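Long-range contact in flavodoxin (Aquifex aeolicus, PDB 2ARK), which probably carries electrons on a bound FMN cofactor as a low-potential donor to a number of redox enzymes: residues A[40-52]-A[70-82]. Residues are numbered along the deposited sequence; the frame is centred on the assembly and turned at random.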
loop_
_atom_site.group_PDB
_atom_site.type_symbol
_atom_site.label_atom_id
_atom_site.label_comp_id
_atom_site.label_asym_id
_atom_site.label_seq_id
_atom_site.Cartn_x
_atom_site.Cartn_y
_atom_site.Cartn_z
ATOM N N LYS A 40 24.365 -10.355 -4.930
ATOM C CA LYS A 40 24.629 -9.557 -6.160
ATOM C C LYS A 40 24.077 -8.141 -6.100
ATOM O O LYS A 40 23.004 -7.936 -5.598
ATOM C CB LYS A 40 24.054 -10.237 -7.410
ATOM C CG LYS A 40 24.325 -11.739 -7.537
ATOM C CD LYS A 40 25.476 -12.088 -8.446
ATOM C CE LYS A 40 25.714 -13.630 -8.403
ATOM N NZ LYS A 40 26.510 -14.274 -9.560
ATOM N N HIS A 41 24.822 -7.169 -6.609
ATOM C CA HIS A 41 24.256 -5.869 -6.966
ATOM C C HIS A 41 23.338 -6.084 -8.216
ATOM O O HIS A 41 23.599 -6.967 -9.047
ATOM C CB HIS A 41 25.389 -4.851 -7.217
ATOM C CG HIS A 41 24.914 -3.493 -7.632
ATOM N ND1 HIS A 41 24.427 -2.564 -6.738
ATOM C CD2 HIS A 41 24.855 -2.902 -8.849
ATOM C CE1 HIS A 41 24.067 -1.468 -7.388
ATOM N NE2 HIS A 41 24.312 -1.650 -8.671
ATOM N N VAL A 42 22.265 -5.301 -8.329
ATOM C CA VAL A 42 21.367 -5.380 -9.484
ATOM C C VAL A 42 22.060 -5.364 -10.883
ATOM O O VAL A 42 21.628 -6.098 -11.779
ATOM C CB VAL A 42 20.216 -4.331 -9.412
ATOM C CG1 VAL A 42 20.732 -2.927 -9.503
ATOM C CG2 VAL A 42 19.227 -4.560 -10.506
ATOM N N ASP A 43 23.114 -4.548 -11.059
ATOM C CA ASP A 43 23.851 -4.462 -12.333
ATOM C C ASP A 43 24.644 -5.739 -12.616
ATOM O O ASP A 43 25.017 -5.994 -13.759
ATOM C CB ASP A 43 24.906 -3.353 -12.319
ATOM C CG ASP A 43 24.339 -1.953 -12.164
ATOM O OD1 ASP A 43 23.196 -1.662 -12.608
ATOM O OD2 ASP A 43 25.099 -1.135 -11.593
ATOM N N GLU A 44 24.931 -6.503 -11.566
ATOM C CA GLU A 44 25.658 -7.763 -11.628
ATOM C C GLU A 44 24.720 -8.934 -11.932
ATOM O O GLU A 44 25.123 -9.896 -12.555
ATOM C CB GLU A 44 26.244 -7.999 -10.236
ATOM C CG GLU A 44 27.684 -8.401 -10.106
ATOM C CD GLU A 44 28.047 -8.815 -8.636
ATOM O OE1 GLU A 44 27.502 -8.214 -7.644
ATOM O OE2 GLU A 44 28.904 -9.742 -8.495
ATOM N N ALA A 45 23.477 -8.852 -11.461
ATOM C CA ALA A 45 22.538 -9.983 -11.405
ATOM C C ALA A 45 21.974 -10.443 -12.745
ATOM O O ALA A 45 21.865 -9.658 -13.692
ATOM C CB ALA A 45 21.394 -9.672 -10.447
ATOM N N THR A 46 21.613 -11.722 -12.815
ATOM C CA THR A 46 21.081 -12.294 -14.050
ATOM C C THR A 46 19.754 -13.013 -13.798
ATOM O O THR A 46 19.447 -13.396 -12.673
ATOM C CB THR A 46 22.064 -13.304 -14.687
ATOM O OG1 THR A 46 22.343 -14.340 -13.738
ATOM C CG2 THR A 46 23.374 -12.644 -15.081
ATOM N N LYS A 47 18.985 -13.211 -14.860
ATOM C CA LYS A 47 17.778 -14.018 -14.784
ATOM C C LYS A 47 18.090 -15.441 -14.294
ATOM O O LYS A 47 17.248 -16.069 -13.705
ATOM C CB LYS A 47 16.975 -13.982 -16.115
ATOM C CG LYS A 47 17.475 -14.869 -17.272
ATOM C CD LYS A 47 16.628 -14.630 -18.553
ATOM C CE LYS A 47 16.594 -15.826 -19.531
ATOM N NZ LYS A 47 17.834 -16.114 -20.334
ATOM N N GLU A 48 19.314 -15.912 -14.503
ATOM C CA GLU A 48 19.731 -17.251 -14.056
ATOM C C GLU A 48 19.936 -17.368 -12.542
ATOM O O GLU A 48 19.695 -18.428 -11.965
ATOM C CB GLU A 48 21.005 -17.716 -14.792
ATOM C CG GLU A 48 20.782 -18.190 -16.235
ATOM C CD GLU A 48 20.615 -17.039 -17.241
ATOM O OE1 GLU A 48 21.317 -16.011 -17.107
ATOM O OE2 GLU A 48 19.790 -17.167 -18.175
ATOM N N ASP A 49 20.380 -16.280 -11.911
ATOM C CA ASP A 49 20.456 -16.179 -10.449
ATOM C C ASP A 49 19.121 -16.409 -9.812
ATOM O O ASP A 49 19.046 -17.032 -8.749
ATOM C CB ASP A 49 20.951 -14.797 -10.014
ATOM C CG ASP A 49 22.411 -14.584 -10.329
ATOM O OD1 ASP A 49 23.148 -15.595 -10.224
ATOM O OD2 ASP A 49 22.806 -13.439 -10.698
ATOM N N VAL A 50 18.074 -15.899 -10.465
ATOM C CA VAL A 50 16.722 -15.910 -9.917
ATOM C C VAL A 50 16.148 -17.301 -10.088
ATOM O O VAL A 50 15.558 -17.866 -9.157
ATOM C CB VAL A 50 15.827 -14.777 -10.561
ATOM C CG1 VAL A 50 14.355 -14.959 -10.228
ATOM C CG2 VAL A 50 16.317 -13.386 -10.107
ATOM N N LEU A 51 16.365 -17.868 -11.265
ATOM C CA LEU A 51 16.037 -19.268 -11.538
ATOM C C LEU A 51 16.710 -20.252 -10.572
ATOM O O LEU A 51 16.143 -21.271 -10.204
ATOM C CB LEU A 51 16.436 -19.608 -12.971
ATOM C CG LEU A 51 15.542 -19.011 -14.047
ATOM C CD1 LEU A 51 16.257 -19.071 -15.404
ATOM C CD2 LEU A 51 14.206 -19.770 -14.074
ATOM N N TRP A 52 17.936 -19.939 -10.184
ATOM C CA TRP A 52 18.675 -20.733 -9.225
ATOM C C TRP A 52 18.059 -20.630 -7.827
ATOM O O TRP A 52 17.987 -21.628 -7.125
ATOM C CB TRP A 52 20.135 -20.273 -9.257
ATOM C CG TRP A 52 21.012 -20.846 -8.220
ATOM C CD1 TRP A 52 21.725 -22.017 -8.304
ATOM C CD2 TRP A 52 21.300 -20.281 -6.924
ATOM N NE1 TRP A 52 22.438 -22.210 -7.139
ATOM C CE2 TRP A 52 22.196 -21.163 -6.277
ATOM C CE3 TRP A 52 20.900 -19.105 -6.256
ATOM C CZ2 TRP A 52 22.698 -20.912 -4.981
ATOM C CZ3 TRP A 52 21.405 -18.853 -4.976
ATOM C CH2 TRP A 52 22.286 -19.755 -4.351
ATOM N N LYS A 70 16.340 1.219 -10.953
ATOM C CA LYS A 70 17.196 0.148 -11.463
ATOM C C LYS A 70 16.677 -1.214 -10.986
ATOM O O LYS A 70 16.710 -2.168 -11.751
ATOM C CB LYS A 70 18.711 0.356 -11.175
ATOM C CG LYS A 70 19.451 1.227 -12.231
ATOM C CD LYS A 70 20.960 1.178 -12.041
ATOM C CE LYS A 70 21.735 2.111 -12.956
ATOM N NZ LYS A 70 23.245 2.170 -12.677
HETATM N N MSE A 71 16.164 -1.308 -9.758
HETATM C CA MSE A 71 15.575 -2.559 -9.330
HETATM C C MSE A 71 14.274 -2.866 -10.071
HETATM O O MSE A 71 14.044 -3.987 -10.488
HETATM C CB MSE A 71 15.388 -2.614 -7.825
HETATM C CG MSE A 71 14.912 -3.964 -7.347
HETATM SE SE MSE A 71 16.296 -5.414 -7.592
HETATM C CE MSE A 71 17.609 -4.876 -6.228
ATOM N N LYS A 72 13.441 -1.849 -10.245
ATOM C CA LYS A 72 12.230 -1.949 -11.033
ATOM C C LYS A 72 12.542 -2.388 -12.469
ATOM O O LYS A 72 11.844 -3.253 -13.025
ATOM C CB LYS A 72 11.478 -0.595 -10.999
ATOM C CG LYS A 72 10.102 -0.623 -11.614
ATOM C CD LYS A 72 9.053 -1.356 -10.731
ATOM C CE LYS A 72 7.964 -2.047 -11.571
ATOM N NZ LYS A 72 7.366 -1.071 -12.523
ATOM N N ARG A 73 13.601 -1.839 -13.068
ATOM C CA ARG A 73 13.935 -2.179 -14.464
ATOM C C ARG A 73 14.399 -3.634 -14.597
ATOM O O ARG A 73 14.087 -4.314 -15.575
ATOM C CB ARG A 73 14.988 -1.223 -15.002
ATOM C CG ARG A 73 15.470 -1.479 -16.444
ATOM C CD ARG A 73 16.951 -1.323 -16.401
ATOM N NE ARG A 73 17.383 -0.212 -17.177
ATOM C CZ ARG A 73 18.554 0.414 -17.082
ATOM N NH1 ARG A 73 18.756 1.405 -17.928
ATOM N NH2 ARG A 73 19.492 0.105 -16.167
ATOM N N PHE A 74 15.125 -4.112 -13.598
ATOM C CA PHE A 74 15.555 -5.475 -13.569
ATOM C C PHE A 74 14.363 -6.451 -13.569
ATOM O O PHE A 74 14.344 -7.459 -14.316
ATOM C CB PHE A 74 16.452 -5.712 -12.343
ATOM C CG PHE A 74 16.945 -7.118 -12.234
ATOM C CD1 PHE A 74 18.108 -7.513 -12.911
ATOM C CD2 PHE A 74 16.241 -8.054 -11.485
ATOM C CE1 PHE A 74 18.568 -8.836 -12.837
ATOM C CE2 PHE A 74 16.690 -9.369 -11.406
ATOM C CZ PHE A 74 17.856 -9.762 -12.086
ATOM N N PHE A 75 13.384 -6.163 -12.722
ATOM C CA PHE A 75 12.181 -6.955 -12.683
ATOM C C PHE A 75 11.347 -6.829 -13.938
ATOM O O PHE A 75 10.877 -7.825 -14.445
ATOM C CB PHE A 75 11.380 -6.674 -11.398
ATOM C CG PHE A 75 11.906 -7.428 -10.221
ATOM C CD1 PHE A 75 13.066 -7.015 -9.585
ATOM C CD2 PHE A 75 11.289 -8.588 -9.794
ATOM C CE1 PHE A 75 13.599 -7.742 -8.522
ATOM C CE2 PHE A 75 11.807 -9.327 -8.733
ATOM C CZ PHE A 75 12.960 -8.910 -8.093
ATOM N N ASP A 76 11.184 -5.616 -14.450
ATOM C CA ASP A 76 10.312 -5.392 -15.593
ATOM C C ASP A 76 10.929 -6.005 -16.807
ATOM O O ASP A 76 10.228 -6.651 -17.564
ATOM C CB ASP A 76 10.062 -3.894 -15.886
ATOM C CG ASP A 76 9.135 -3.227 -14.874
ATOM O OD1 ASP A 76 8.286 -3.943 -14.289
ATOM O OD2 ASP A 76 9.251 -1.978 -14.684
ATOM N N ASP A 77 12.234 -5.792 -16.992
ATOM C CA ASP A 77 12.862 -6.033 -18.285
ATOM C C ASP A 77 13.731 -7.271 -18.365
ATOM O O ASP A 77 13.757 -7.933 -19.403
ATOM C CB ASP A 77 13.658 -4.806 -18.757
ATOM C CG ASP A 77 12.759 -3.619 -19.161
ATOM O OD1 ASP A 77 11.495 -3.721 -19.148
ATOM O OD2 ASP A 77 13.337 -2.563 -19.511
ATOM N N VAL A 78 14.463 -7.570 -17.296
ATOM C CA VAL A 78 15.296 -8.783 -17.258
ATOM C C VAL A 78 14.446 -10.007 -16.894
ATOM O O VAL A 78 14.468 -10.992 -17.615
ATOM C CB VAL A 78 16.559 -8.624 -16.332
ATOM C CG1 VAL A 78 17.321 -9.934 -16.196
ATOM C CG2 VAL A 78 17.489 -7.534 -16.889
ATOM N N LEU A 79 13.675 -9.927 -15.809
ATOM C CA LEU A 79 12.819 -11.041 -15.400
ATOM C C LEU A 79 11.505 -11.149 -16.165
ATOM O O LEU A 79 10.789 -12.133 -16.033
ATOM C CB LEU A 79 12.538 -10.993 -13.909
ATOM C CG LEU A 79 13.716 -11.038 -12.949
ATOM C CD1 LEU A 79 13.133 -11.305 -11.611
ATOM C CD2 LEU A 79 14.752 -12.144 -13.325
ATOM N N GLY A 80 11.205 -10.153 -16.979
ATOM C CA GLY A 80 9.946 -10.119 -17.717
ATOM C C GLY A 80 9.600 -11.346 -18.548
ATOM O O GLY A 80 8.419 -11.668 -18.698
ATOM N N ASP A 81 10.614 -12.021 -19.102
ATOM C CA ASP A 81 10.400 -13.267 -19.860
ATOM C C ASP A 81 10.094 -14.456 -18.972
ATOM O O ASP A 81 9.430 -15.373 -19.388
ATOM C CB ASP A 81 11.591 -13.591 -20.783
ATOM C CG ASP A 81 11.516 -12.850 -22.137
ATOM O OD1 ASP A 81 12.563 -12.727 -22.826
ATOM O OD2 ASP A 81 10.413 -12.387 -22.527
ATOM N N LEU A 82 10.591 -14.436 -17.748
ATOM C CA LEU A 82 10.321 -15.496 -16.776
ATOM C C LEU A 82 8.937 -15.386 -16.125
ATOM O O LEU A 82 8.521 -16.291 -15.399
ATOM C CB LEU A 82 11.398 -15.490 -15.687
ATOM C CG LEU A 82 12.822 -15.879 -16.104
ATOM C CD1 LEU A 82 13.696 -15.937 -14.860
ATOM C CD2 LEU A 82 12.852 -17.204 -16.868
#
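The Asp43 carboxylate is shared by two groups: Lys70 NZ, from helix 69-78, stands 3.8 Å from Asp43 OD1 in a long salt bridge, and His41 NE2 gives Asp43 OD2 a weak hydrogen bond (3.1 Å, 123° at the hydrogen). The extended Lys70 chain also lays its CD against OD1. No hydrogen bond joins the two segments; beyond this loose ionic pairing, cohesion rests on apolar packing, as is common where neighbouring helices share one side of a doubly wound sheet. Phe74 is the central wedge. With CG anti to the backbone N (chi1 180°), its ring reaches into the bend that links strand 35-41 to helix 47-52. Val42 CG2 lies 3.5 Å from Phe74 CB, the two side chains running antiparallel. At the ring edge, Phe74 CE1 comes to 3.5 Å from Ala45 O, with Thr46 O near CZ and Val50 CG2 near CE2. An alanine here would keep CB against Val42 but is likely to leave a gap where the ring met Ala45, Thr46 O and Val50 CG2. Farther along, Val50 CG2 and Leu79 CD2 meet tip to tip at 3.8 Å, whereas Leu82 lays CD1 obliquely across Leu51 CG (3.7 Å). Leu79 CD2 and Leu82 CD1 also pack on the aliphatic root of Lys47, whose amine leads off to Glu48. A capping box starts helix 47-52: Thr46 N donates to Asp49 OD2 (3.0 Å), and Asp49 N returns a weak bond to Thr46 OG1. Lys72 bonds Val67 O and Asn63 O of the second subunit. Within the flavodoxin fold, Ala45, Val50, Met71 and Phe74 rest on strand 5-11, and Phe75 packs against helix 104-117 and strand 55-61.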